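Local coordinates for uncharacterized protein (Bacteroides ovatus, PDB 4FXT) that is of unknown function but pairs a transthyretin-like N-terminal domain with an E-set-like C-terminal beta-sandwich domain of the DUF3823 family, at residues Y97-F105 / A179-S188; V130-I138 / A163-L171. All blocks are in the same frame, centred on the assembly; numbering follows the deposited sequence.

Contact 1. Residues Y97-F105 / A179-S188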
ATOM      1  N   TYR A  97       9.612   4.385  -1.584  1.00 48.28           N
ATOM      2  CA  TYR A  97      10.746   4.471  -2.504  1.00 47.16           C
ATOM      3  C   TYR A  97      10.203   4.934  -3.855  1.00 52.57           C
ATOM      4  O   TYR A  97      10.685   5.912  -4.443  1.00 53.92           O
ATOM      5  CB  TYR A  97      11.495   3.144  -2.570  1.00 46.93           C
ATOM      6  CG  TYR A  97      12.042   2.735  -1.214  1.00 49.01           C
ATOM      7  CD1 TYR A  97      13.170   3.351  -0.683  1.00 52.67           C
ATOM      8  CD2 TYR A  97      11.442   1.717  -0.471  1.00 48.44           C
ATOM      9  CE1 TYR A  97      13.660   3.002   0.573  1.00 54.38           C
ATOM     10  CE2 TYR A  97      11.936   1.345   0.776  1.00 49.78           C
ATOM     11  CZ  TYR A  97      13.054   1.988   1.291  1.00 59.03           C
ATOM     12  OH  TYR A  97      13.602   1.642   2.506  1.00 63.22           O
ATOM     13  N   PHE A  98       9.108   4.304  -4.256  1.00 48.59           N
ATOM     14  CA  PHE A  98       8.289   4.601  -5.413  1.00 48.04           C
ATOM     15  C   PHE A  98       6.846   4.713  -4.968  1.00 49.61           C
ATOM     16  O   PHE A  98       6.423   3.961  -4.064  1.00 50.60           O
ATOM     17  CB  PHE A  98       8.468   3.533  -6.496  1.00 50.13           C
ATOM     18  CG  PHE A  98       9.807   3.524  -7.187  1.00 52.36           C
ATOM     19  CD1 PHE A  98      10.866   2.788  -6.676  1.00 56.88           C
ATOM     20  CD2 PHE A  98       9.998   4.220  -8.369  1.00 55.03           C
ATOM     21  CE1 PHE A  98      12.104   2.771  -7.317  1.00 59.30           C
ATOM     22  CE2 PHE A  98      11.227   4.186  -9.024  1.00 59.82           C
ATOM     23  CZ  PHE A  98      12.278   3.474  -8.484  1.00 59.40           C
ATOM     24  N   PHE A  99       6.104   5.670  -5.545  1.00 43.30           N
ATOM     25  CA  PHE A  99       4.710   5.880  -5.165  1.00 41.99           C
ATOM     26  C   PHE A  99       3.799   5.763  -6.395  1.00 43.66           C
ATOM     27  O   PHE A  99       4.162   6.230  -7.479  1.00 42.45           O
ATOM     28  CB  PHE A  99       4.547   7.243  -4.472  1.00 44.71           C
ATOM     29  CG  PHE A  99       3.143   7.602  -4.028  1.00 46.30           C
ATOM     30  CD1 PHE A  99       2.518   6.906  -2.987  1.00 50.13           C
ATOM     31  CD2 PHE A  99       2.475   8.673  -4.593  1.00 48.85           C
ATOM     32  CE1 PHE A  99       1.222   7.240  -2.569  1.00 51.23           C
ATOM     33  CE2 PHE A  99       1.190   9.025  -4.158  1.00 53.21           C
ATOM     34  CZ  PHE A  99       0.572   8.310  -3.145  1.00 51.13           C
ATOM     35  N   VAL A 100       2.639   5.096  -6.225  1.00 39.87           N
ATOM     36  CA  VAL A 100       1.652   4.930  -7.304  1.00 39.22           C
ATOM     37  C   VAL A 100       0.468   5.867  -7.052  1.00 40.93           C
ATOM     38  O   VAL A 100      -0.177   5.738  -6.004  1.00 40.57           O
ATOM     39  CB  VAL A 100       1.161   3.455  -7.475  1.00 40.47           C
ATOM     40  CG1 VAL A 100       0.410   3.298  -8.803  1.00 39.58           C
ATOM     41  CG2 VAL A 100       2.327   2.470  -7.437  1.00 38.91           C
ATOM     42  N   ARG A 101       0.185   6.794  -7.988  1.00 36.22           N
ATOM     43  CA  ARG A 101      -1.027   7.666  -7.863  1.00 36.43           C
ATOM     44  C   ARG A 101      -1.861   7.758  -9.169  1.00 39.97           C
ATOM     45  O   ARG A 101      -1.462   7.296 -10.250  1.00 38.37           O
ATOM     46  CB  ARG A 101      -0.683   9.110  -7.441  1.00 35.77           C
ATOM     47  CG  ARG A 101      -0.086   9.986  -8.558  1.00 41.71           C
ATOM     48  CD  ARG A 101       0.257  11.343  -8.010  1.00 50.03           C
ATOM     49  NE  ARG A 101       1.392  11.286  -7.086  1.00 52.91           N
ATOM     50  CZ  ARG A 101       1.567  12.111  -6.059  1.00 66.03           C
ATOM     51  NH1 ARG A 101       0.633  13.012  -5.751  1.00 38.83           N
ATOM     52  NH2 ARG A 101       2.654  12.011  -5.299  1.00 58.33           N
ATOM     53  N   ASN A 102      -3.032   8.405  -9.034  1.00 38.79           N
ATOM     54  CA  ASN A 102      -3.997   8.745 -10.091  1.00 37.70           C
ATOM     55  C   ASN A 102      -4.275   7.495 -10.946  1.00 40.32           C
ATOM     56  O   ASN A 102      -4.119   7.486 -12.173  1.00 38.51           O
ATOM     57  CB  ASN A 102      -3.451   9.900 -10.907  1.00 30.96           C
ATOM     58  CG  ASN A 102      -2.946  11.090 -10.064  1.00 52.61           C
ATOM     59  OD1 ASN A 102      -3.143  11.186  -8.836  1.00 38.15           O
ATOM     60  ND2 ASN A 102      -2.162  11.973 -10.685  1.00 39.68           N
ATOM     61  N   VAL A 103      -4.720   6.444 -10.252  1.00 38.62           N
ATOM     62  CA  VAL A 103      -4.965   5.118 -10.800  1.00 39.61           C
ATOM     63  C   VAL A 103      -6.453   4.935 -11.117  1.00 47.65           C
ATOM     64  O   VAL A 103      -7.300   5.210 -10.288  1.00 51.09           O
ATOM     65  CB  VAL A 103      -4.464   4.052  -9.798  1.00 42.24           C
ATOM     66  CG1 VAL A 103      -4.725   2.654 -10.313  1.00 41.57           C
ATOM     67  CG2 VAL A 103      -2.974   4.244  -9.525  1.00 40.64           C
ATOM     68  N   SER A 104      -6.748   4.474 -12.333  1.00 43.88           N
ATOM     69  CA  SER A 104      -8.085   4.219 -12.848  1.00 43.78           C
ATOM     70  C   SER A 104      -8.082   2.969 -13.703  1.00 46.68           C
ATOM     71  O   SER A 104      -7.072   2.648 -14.322  1.00 44.45           O
ATOM     72  CB  SER A 104      -8.609   5.407 -13.642  1.00 47.91           C
ATOM     73  OG  SER A 104      -7.709   5.744 -14.679  1.00 61.98           O
ATOM     74  N   PHE A 105      -9.205   2.236 -13.693  1.00 45.36           N
ATOM     75  CA  PHE A 105      -9.365   1.002 -14.450  1.00 45.64           C
ATOM     76  C   PHE A 105     -10.680   0.995 -15.210  1.00 51.35           C
ATOM     77  O   PHE A 105     -11.669   1.603 -14.760  1.00 50.93           O
ATOM     78  CB  PHE A 105      -9.306  -0.220 -13.535  1.00 46.93           C
ATOM     79  CG  PHE A 105      -8.068  -0.344 -12.688  1.00 47.43           C
ATOM     80  CD1 PHE A 105      -6.918  -0.931 -13.196  1.00 51.08           C
ATOM     81  CD2 PHE A 105      -8.060   0.094 -11.373  1.00 48.64           C
ATOM     82  CE1 PHE A 105      -5.765  -1.056 -12.400  1.00 51.08           C
ATOM     83  CE2 PHE A 105      -6.909  -0.022 -10.583  1.00 51.31           C
ATOM     84  CZ  PHE A 105      -5.772  -0.605 -11.097  1.00 49.19           C
ATOM     85  N   ALA A 179      -8.927  -4.607  -9.032  1.00 38.41           N
ATOM     86  CA  ALA A 179      -7.729  -4.338  -9.812  1.00 36.52           C
ATOM     87  C   ALA A 179      -6.796  -3.479  -9.033  1.00 42.04           C
ATOM     88  O   ALA A 179      -7.255  -2.669  -8.218  1.00 43.74           O
ATOM     89  CB  ALA A 179      -8.092  -3.675 -11.119  1.00 37.17           C
ATOM     90  N   ARG A 180      -5.487  -3.645  -9.262  1.00 37.78           N
ATOM     91  CA  ARG A 180      -4.488  -2.904  -8.495  1.00 38.44           C
ATOM     92  C   ARG A 180      -3.138  -2.828  -9.218  1.00 44.04           C
ATOM     93  O   ARG A 180      -2.770  -3.753  -9.940  1.00 46.29           O
ATOM     94  CB  ARG A 180      -4.306  -3.624  -7.142  1.00 39.65           C
ATOM     95  CG  ARG A 180      -3.967  -2.717  -6.008  1.00 48.26           C
ATOM     96  CD  ARG A 180      -3.922  -3.493  -4.728  1.00 46.94           C
ATOM     97  NE  ARG A 180      -3.626  -2.606  -3.607  1.00 49.89           N
ATOM     98  CZ  ARG A 180      -3.189  -3.015  -2.425  1.00 62.87           C
ATOM     99  NH1 ARG A 180      -2.940  -4.301  -2.212  1.00 38.99           N
ATOM    100  NH2 ARG A 180      -2.934  -2.134  -1.466  1.00 61.93           N
ATOM    101  N   VAL A 181      -2.389  -1.753  -8.979  1.00 38.36           N
ATOM    102  CA  VAL A 181      -1.074  -1.518  -9.588  1.00 37.15           C
ATOM    103  C   VAL A 181      -0.036  -1.517  -8.470  1.00 40.41           C
ATOM    104  O   VAL A 181      -0.263  -0.867  -7.449  1.00 39.33           O
ATOM    105  CB  VAL A 181      -1.023  -0.204 -10.434  1.00 40.39           C
ATOM    106  CG1 VAL A 181       0.325  -0.025 -11.098  1.00 39.37           C
ATOM    107  CG2 VAL A 181      -2.127  -0.154 -11.476  1.00 40.85           C
ATOM    108  N   GLY A 182       1.072  -2.246  -8.665  1.00 36.56           N
ATOM    109  CA  GLY A 182       2.153  -2.349  -7.690  1.00 35.86           C
ATOM    110  C   GLY A 182       3.497  -2.020  -8.277  1.00 42.14           C
ATOM    111  O   GLY A 182       3.772  -2.414  -9.398  1.00 42.62           O
ATOM    112  N   VAL A 183       4.354  -1.308  -7.555  1.00 42.57           N
ATOM    113  CA  VAL A 183       5.731  -1.045  -8.032  1.00 44.80           C
ATOM    114  C   VAL A 183       6.698  -1.533  -6.940  1.00 47.15           C
ATOM    115  O   VAL A 183       6.524  -1.162  -5.780  1.00 45.78           O
ATOM    116  CB  VAL A 183       6.024   0.437  -8.462  1.00 50.68           C
ATOM    117  CG1 VAL A 183       5.626   1.430  -7.383  1.00 52.36           C
ATOM    118  CG2 VAL A 183       7.479   0.646  -8.851  1.00 50.65           C
ATOM    119  N   LYS A 184       7.693  -2.380  -7.317  1.00 43.63           N
ATOM    120  CA  LYS A 184       8.707  -2.892  -6.386  1.00 42.66           C
ATOM    121  C   LYS A 184      10.079  -2.282  -6.658  1.00 49.44           C
ATOM    122  O   LYS A 184      10.508  -2.222  -7.815  1.00 51.43           O
ATOM    123  CB  LYS A 184       8.818  -4.407  -6.448  1.00 43.38           C
ATOM    124  CG  LYS A 184       9.659  -4.898  -5.281  1.00 61.41           C
ATOM    125  CD  LYS A 184       9.937  -6.354  -5.289  1.00 55.67           C
ATOM    126  CE  LYS A 184      10.780  -6.714  -4.114  1.00 42.48           C
ATOM    127  NZ  LYS A 184      12.081  -6.048  -4.133  1.00 66.04           N
ATOM    128  N   SER A 185      10.766  -1.837  -5.589  1.00 47.59           N
ATOM    129  CA  SER A 185      12.137  -1.288  -5.639  1.00 47.69           C
ATOM    130  C   SER A 185      13.122  -2.299  -5.105  1.00 53.63           C
ATOM    131  O   SER A 185      12.708  -3.306  -4.534  1.00 53.65           O
ATOM    132  CB  SER A 185      12.249   0.007  -4.842  1.00 48.35           C
ATOM    133  OG  SER A 185      12.153  -0.242  -3.449  1.00 55.04           O
ATOM    134  N   ASP A 186      14.413  -2.005  -5.230  1.00 52.34           N
ATOM    135  CA  ASP A 186      15.496  -2.848  -4.741  1.00 54.06           C
ATOM    136  C   ASP A 186      15.753  -2.595  -3.252  1.00 59.91           C
ATOM    137  O   ASP A 186      16.653  -3.244  -2.680  1.00 63.88           O
ATOM    138  CB  ASP A 186      16.794  -2.590  -5.558  1.00 57.42           C
ATOM    139  CG  ASP A 186      17.423  -1.194  -5.463  1.00 72.92           C
ATOM    140  OD1 ASP A 186      16.699  -0.230  -5.126  1.00 74.46           O
ATOM    141  OD2 ASP A 186      18.625  -1.058  -5.788  1.00 83.41           O
ATOM    142  N   LYS A 187      14.988  -1.653  -2.621  1.00 52.76           N
ATOM    143  CA  LYS A 187      15.234  -1.255  -1.227  1.00 52.85           C
ATOM    144  C   LYS A 187      14.199  -1.875  -0.231  1.00 55.86           C
ATOM    145  O   LYS A 187      14.357  -1.736   0.983  1.00 57.76           O
ATOM    146  CB  LYS A 187      15.227   0.285  -1.091  1.00 53.99           C
ATOM    147  CG  LYS A 187      16.246   1.036  -1.972  1.00 61.58           C
ATOM    148  CD  LYS A 187      17.720   0.607  -1.781  1.00 61.07           C
ATOM    149  CE  LYS A 187      18.626   1.250  -2.794  1.00 62.26           C
ATOM    150  NZ  LYS A 187      19.955   0.593  -2.794  1.00 82.98           N
ATOM    151  N   SER A 188      13.208  -2.602  -0.728  1.00 50.97           N
ATOM    152  CA  SER A 188      12.189  -3.282   0.077  1.00 49.63           C
ATOM    153  C   SER A 188      11.785  -4.601  -0.573  1.00 53.97           C
ATOM    154  O   SER A 188      11.757  -4.688  -1.801  1.00 54.22           O
ATOM    155  CB  SER A 188      10.955  -2.399   0.275  1.00 48.33           C
ATOM    156  OG  SER A 188       9.981  -3.077   1.058  1.00 45.92           O
TER

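Contact 2. Residues V130-I138 / A163-L171. With EDO (1,2-ethanediol), chain O.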
ATOM      1  N   VAL A 130       7.057  -3.322 -12.261  1.00 44.90           N
ATOM      2  CA  VAL A 130       5.740  -2.735 -12.152  1.00 42.04           C
ATOM      3  C   VAL A 130       4.766  -3.837 -12.532  1.00 44.11           C
ATOM      4  O   VAL A 130       4.976  -4.506 -13.537  1.00 45.55           O
ATOM      5  CB  VAL A 130       5.565  -1.444 -12.963  1.00 44.76           C
ATOM      6  CG1 VAL A 130       4.147  -0.892 -12.805  1.00 42.99           C
ATOM      7  CG2 VAL A 130       6.602  -0.411 -12.534  1.00 44.67           C
ATOM      8  N   GLY A 131       3.744  -4.040 -11.719  1.00 38.86           N
ATOM      9  CA  GLY A 131       2.728  -5.053 -11.961  1.00 38.36           C
ATOM     10  C   GLY A 131       1.295  -4.568 -11.875  1.00 43.43           C
ATOM     11  O   GLY A 131       0.989  -3.666 -11.097  1.00 42.21           O
ATOM     12  N   ILE A 132       0.419  -5.142 -12.716  1.00 42.96           N
ATOM     13  CA  ILE A 132      -1.031  -4.959 -12.696  1.00 44.42           C
ATOM     14  C   ILE A 132      -1.600  -6.272 -12.196  1.00 46.76           C
ATOM     15  O   ILE A 132      -1.220  -7.326 -12.704  1.00 45.59           O
ATOM     16  CB  ILE A 132      -1.690  -4.480 -14.024  1.00 49.71           C
ATOM     17  CG1 ILE A 132      -1.092  -3.167 -14.562  1.00 50.39           C
ATOM     18  CG2 ILE A 132      -3.214  -4.359 -13.896  1.00 50.39           C
ATOM     19  CD1 ILE A 132      -0.138  -3.400 -15.518  1.00 63.48           C
ATOM     20  N   TYR A 133      -2.472  -6.222 -11.175  1.00 44.09           N
ATOM     21  CA  TYR A 133      -3.043  -7.426 -10.574  1.00 43.63           C
ATOM     22  C   TYR A 133      -4.567  -7.383 -10.624  1.00 49.07           C
ATOM     23  O   TYR A 133      -5.158  -6.310 -10.468  1.00 49.39           O
ATOM     24  CB  TYR A 133      -2.546  -7.550  -9.131  1.00 43.08           C
ATOM     25  CG  TYR A 133      -1.030  -7.508  -9.045  1.00 44.93           C
ATOM     26  CD1 TYR A 133      -0.264  -8.625  -9.363  1.00 48.11           C
ATOM     27  CD2 TYR A 133      -0.362  -6.347  -8.667  1.00 44.02           C
ATOM     28  CE1 TYR A 133       1.129  -8.575  -9.353  1.00 48.92           C
ATOM     29  CE2 TYR A 133       1.026  -6.295  -8.620  1.00 44.98           C
ATOM     30  CZ  TYR A 133       1.771  -7.413  -8.971  1.00 53.85           C
ATOM     31  OH  TYR A 133       3.145  -7.381  -8.995  1.00 52.05           O
ATOM     32  N   LEU A 134      -5.186  -8.538 -10.909  1.00 45.14           N
ATOM     33  CA  LEU A 134      -6.641  -8.753 -10.886  1.00 46.73           C
ATOM     34  C   LEU A 134      -6.950  -9.837  -9.890  1.00 52.70           C
ATOM     35  O   LEU A 134      -6.290 -10.875  -9.926  1.00 54.04           O
ATOM     36  CB  LEU A 134      -7.249  -9.107 -12.268  1.00 48.20           C
ATOM     37  CG  LEU A 134      -6.992  -8.162 -13.489  1.00 52.59           C
ATOM     38  CD1 LEU A 134      -7.577  -8.743 -14.736  1.00 52.43           C
ATOM     39  CD2 LEU A 134      -7.526  -6.752 -13.261  1.00 53.73           C
ATOM     40  N   GLY A 135      -7.901  -9.585  -8.985  1.00 48.18           N
ATOM     41  CA  GLY A 135      -8.301 -10.527  -7.941  1.00 47.20           C
ATOM     42  C   GLY A 135      -9.799 -10.665  -7.767  1.00 49.61           C
ATOM     43  O   GLY A 135     -10.560  -9.804  -8.225  1.00 48.59           O
ATOM     44  N   THR A 136     -10.239 -11.756  -7.103  1.00 45.74           N
ATOM     45  CA  THR A 136     -11.675 -11.982  -6.891  1.00 47.19           C
ATOM     46  C   THR A 136     -12.160 -11.104  -5.710  1.00 52.93           C
ATOM     47  O   THR A 136     -13.287 -10.592  -5.737  1.00 53.36           O
ATOM     48  CB  THR A 136     -12.016 -13.478  -6.662  1.00 55.47           C
ATOM     49  OG1 THR A 136     -11.356 -13.940  -5.505  1.00 65.07           O
ATOM     50  CG2 THR A 136     -11.598 -14.380  -7.800  1.00 51.93           C
ATOM     51  N   GLY A 137     -11.281 -10.928  -4.710  1.00 48.28           N
ATOM     52  CA  GLY A 137     -11.555 -10.182  -3.491  1.00 46.66           C
ATOM     53  C   GLY A 137     -10.833  -8.863  -3.324  1.00 46.39           C
ATOM     54  O   GLY A 137      -9.813  -8.623  -3.952  1.00 41.22           O
ATOM     55  N   ILE A 138     -11.334  -8.034  -2.396  1.00 46.69           N
ATOM     56  CA  ILE A 138     -10.846  -6.707  -2.018  1.00 46.30           C
ATOM     57  C   ILE A 138      -9.317  -6.805  -1.716  1.00 48.19           C
ATOM     58  O   ILE A 138      -8.608  -5.871  -2.033  1.00 47.45           O
ATOM     59  CB  ILE A 138     -11.692  -6.103  -0.816  1.00 51.03           C
ATOM     60  CG1 ILE A 138     -11.252  -4.695  -0.362  1.00 51.68           C
ATOM     61  CG2 ILE A 138     -11.814  -7.012   0.341  1.00 53.94           C
ATOM     62  CD1 ILE A 138     -11.305  -3.494  -1.480  1.00 63.46           C
ATOM     63  N   ALA A 163      -1.703   0.430 -19.576  1.00 39.80           N
ATOM     64  CA  ALA A 163      -1.405  -0.983 -19.748  1.00 40.34           C
ATOM     65  C   ALA A 163      -2.711  -1.793 -19.721  1.00 49.07           C
ATOM     66  O   ALA A 163      -3.650  -1.428 -19.002  1.00 51.62           O
ATOM     67  CB  ALA A 163      -0.440  -1.460 -18.682  1.00 39.48           C
ATOM     68  N   GLU A 164      -2.792  -2.852 -20.542  1.00 44.38           N
ATOM     69  CA  GLU A 164      -3.984  -3.671 -20.605  1.00 44.13           C
ATOM     70  C   GLU A 164      -3.675  -5.096 -20.211  1.00 51.02           C
ATOM     71  O   GLU A 164      -2.824  -5.731 -20.847  1.00 51.62           O
ATOM     72  CB  GLU A 164      -4.593  -3.637 -22.000  1.00 46.52           C
ATOM     73  CG  GLU A 164      -5.104  -2.282 -22.417  1.00 55.29           C
ATOM     74  CD  GLU A 164      -5.704  -2.251 -23.803  1.00 76.86           C
ATOM     75  OE1 GLU A 164      -5.076  -2.795 -24.742  1.00 80.71           O
ATOM     76  OE2 GLU A 164      -6.772  -1.615 -23.961  1.00 69.02           O
ATOM     77  N   ILE A 165      -4.385  -5.598 -19.164  1.00 47.46           N
ATOM     78  CA  ILE A 165      -4.285  -6.955 -18.626  1.00 45.86           C
ATOM     79  C   ILE A 165      -5.545  -7.708 -19.041  1.00 52.63           C
ATOM     80  O   ILE A 165      -6.653  -7.180 -18.932  1.00 54.20           O
ATOM     81  CB  ILE A 165      -4.062  -6.950 -17.084  1.00 46.41           C
ATOM     82  CG1 ILE A 165      -3.833  -8.385 -16.533  1.00 45.23           C
ATOM     83  CG2 ILE A 165      -5.180  -6.197 -16.340  1.00 45.08           C
ATOM     84  CD1 ILE A 165      -3.337  -8.476 -15.152  1.00 42.69           C
ATOM     85  N   GLU A 166      -5.371  -8.936 -19.536  1.00 49.11           N
ATOM     86  CA  GLU A 166      -6.465  -9.785 -19.968  1.00 49.27           C
ATOM     87  C   GLU A 166      -7.214 -10.398 -18.745  1.00 53.07           C
ATOM     88  O   GLU A 166      -6.590 -10.893 -17.806  1.00 49.89           O
ATOM     89  CB  GLU A 166      -5.931 -10.880 -20.884  1.00 51.43           C
ATOM     90  CG  GLU A 166      -7.032 -11.687 -21.544  1.00 71.93           C
ATOM     91  CD  GLU A 166      -6.574 -12.598 -22.664  1.00109.87           C
ATOM     92  OE1 GLU A 166      -6.044 -12.084 -23.677  1.00126.24           O
ATOM     93  OE2 GLU A 166      -6.888 -13.804 -22.592  1.00103.67           O
ATOM     94  N   ILE A 167      -8.562 -10.365 -18.790  1.00 51.47           N
ATOM     95  CA  ILE A 167      -9.425 -10.906 -17.750  1.00 50.99           C
ATOM     96  C   ILE A 167      -9.304 -12.442 -17.792  1.00 60.39           C
ATOM     97  O   ILE A 167      -9.547 -13.036 -18.853  1.00 64.06           O
ATOM     98  CB  ILE A 167     -10.891 -10.413 -17.913  1.00 53.81           C
ATOM     99  CG1 ILE A 167     -10.976  -8.893 -17.971  1.00 53.38           C
ATOM    100  CG2 ILE A 167     -11.770 -10.968 -16.804  1.00 53.55           C
ATOM    101  CD1 ILE A 167     -12.334  -8.307 -18.351  1.00 56.72           C
ATOM    102  N   PRO A 168      -8.886 -13.093 -16.685  1.00 57.37           N
ATOM    103  CA  PRO A 168      -8.718 -14.555 -16.713  1.00 59.90           C
ATOM    104  C   PRO A 168     -10.073 -15.298 -16.771  1.00 71.14           C
ATOM    105  O   PRO A 168     -11.120 -14.724 -16.454  1.00 71.80           O
ATOM    106  CB  PRO A 168      -7.968 -14.851 -15.404  1.00 60.21           C
ATOM    107  CG  PRO A 168      -8.336 -13.744 -14.497  1.00 62.59           C
ATOM    108  CD  PRO A 168      -8.506 -12.531 -15.372  1.00 57.71           C
ATOM    109  N   SER A 169     -10.031 -16.580 -17.195  1.00 71.37           N
ATOM    110  CA  SER A 169     -11.182 -17.472 -17.359  1.00 74.53           C
ATOM    111  C   SER A 169     -12.058 -17.551 -16.089  1.00 78.53           C
ATOM    112  O   SER A 169     -13.290 -17.533 -16.170  1.00 78.19           O
ATOM    113  CB  SER A 169     -10.714 -18.880 -17.727  1.00 81.96           C
ATOM    114  OG  SER A 169      -9.870 -19.444 -16.732  1.00 94.91           O
ATOM    115  N   GLY A 170     -11.416 -17.629 -14.939  1.00 75.52           N
ATOM    116  CA  GLY A 170     -12.127 -17.733 -13.675  1.00 76.89           C
ATOM    117  C   GLY A 170     -12.663 -16.428 -13.117  1.00 79.69           C
ATOM    118  O   GLY A 170     -13.081 -16.393 -11.960  1.00 80.51           O
ATOM    119  N   LEU A 171     -12.662 -15.354 -13.935  1.00 72.41           N
ATOM    120  CA  LEU A 171     -13.140 -14.038 -13.516  1.00 68.63           C
ATOM    121  C   LEU A 171     -14.088 -13.419 -14.535  1.00 70.73           C
ATOM    122  O   LEU A 171     -14.793 -12.463 -14.208  1.00 70.87           O
ATOM    123  CB  LEU A 171     -11.919 -13.119 -13.334  1.00 65.28           C
ATOM    124  CG  LEU A 171     -11.628 -12.597 -11.940  1.00 67.43           C
ATOM    125  CD1 LEU A 171     -11.499 -13.682 -10.979  1.00 67.91           C
ATOM    126  CD2 LEU A 171     -10.349 -11.847 -11.916  1.00 65.87           C
TER
HETATM  127  C1  EDO O 301      -7.311 -12.154  -4.692  1.00 67.93           C
HETATM  128  O1  EDO O 301      -8.501 -11.902  -3.928  1.00 67.08           O
HETATM  129  C2  EDO O 301      -7.287 -13.546  -5.409  1.00 68.40           C
HETATM  130  O2  EDO O 301      -8.218 -13.638  -6.483  1.00 68.67           O

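Contact 1. Residues Y97-F105 / A179-S188
Strand 98-101 and strand 179-185 run nearly antiparallel, at 168°, with axes 7.3 Å apart; as members of the two facing sheets of a beta sandwich they meet through side chains. The chain turns a corner at Asn102, and beyond it strand 103-105 crosses the same partner at 141°. Phe105 closes one end: Ala179 CB sits over the centre of its ring, 3.5 Å from the centroid, in a CH-pi contact, while Phe105 CZ reaches Val181 CG2. In the middle, Val181 packs against Val100 and Val103, and Val183 CG1 fits between Phe98 CB and Val100 CG2, 3.5 Å from the latter. Val183 CG1 lies between its backbone N and carbonyl carbon (chi1 52°), which puts this methyl in reach of both Phe98 and Val100, while CG2 also touches Phe98. Ser185 CB approaches the Phe98 ring at its edge. At the other end Lys187 CB lies over one face of the Tyr97 ring in a CH-pi contact, 3.6 Å from the centroid, and Tyr97 OH is hydrogen-bonded to Arg74. Ser185 OG, 3.6 Å from Tyr97 CB, accepts from Lys187 N in an ST turn that presents Lys187 to the ring. Replacing Tyr97 with an alanine would probably uncover Lys187 CB and deprive Arg74 of its hydroxyl partner. The interface is almost wholly apolar, two sheets held by valine and aromatic packing, with polar groups gathered at the Tyr97 end.

Contact 2. Residues V130-I138 / A163-L171
Ile132 and Ile165 face each other and slide past in opposite directions, their CG2 methyls 3.6 Å apart. Ile165 CG2 also meets Leu134 CD1, at 3.8 Å, so this one methyl touches both Ile132 and Leu134; it stands between its backbone N and carbonyl carbon, with CG1 anti to the N (chi1 -175°). The side chains of Leu134 and Ile165 meet tip to tip. Farther along, Leu134 CD1 lies 4.0 Å from Pro168 CD, and Leu134 CB faces Leu171 CD2. At the opposite end Ile132 CD1 rests on Ala163 CB, 3.7 Å away. The side chains of Thr136 and Leu171 cross at about a right angle, meeting through Thr136 CG2 and Leu171 CD1 past the strand's end.

Behind these side chains, strands 130-135 and 163-166 have axes 8.3 Å apart and run at 39° to each other, as members of separate sheets. Leu171 N donates to Pro168 O, closing the turn that brings Leu171 beside Leu134 and Thr136. Ile112 of strand 111-120 touches Leu134, Ile165 and Ile167, and Leu149 of strand 147-150 packs on both Ile132 and Ile165. Just past the strand, a 1,2-ethanediol molecule, probably from the crystallisation liquor, accepts hydrogen bonds from Thr136 N at O2 (2.8 Å, 167°) and from Gly137 N at O1, and is also hydrogen-bonded to Leu139 O and Glu146 OE1.

Branched aliphatic groups join the two sheets by close packing, while the backbone polarity at Thr136 and Gly137 is met by the bound diol at the margin of that apolar interface.

Contacts 1 and 2 lie 15 Å apart, centre to centre, in the C-terminal E-set-like domain, and both join its two sheets. Strands 98-108 and 160-166 are the outer members of the three-stranded sheet on either side of strand 111-120, whereas strands 127-135 and 176-185 are neighbours in the four-stranded sheet. Along the chain, contact 2 is nested within the loop closed by contact 1. The two meet through that neighbouring pair, where Arg180 O lies 2.8 Å from Tyr133 N and Gly182 N 2.8 Å from Gly131 O, probable hydrogen bonds. Together the contacts tie the sandwich across two different parts of its width, linking sequence-distant strands into one all-beta domain.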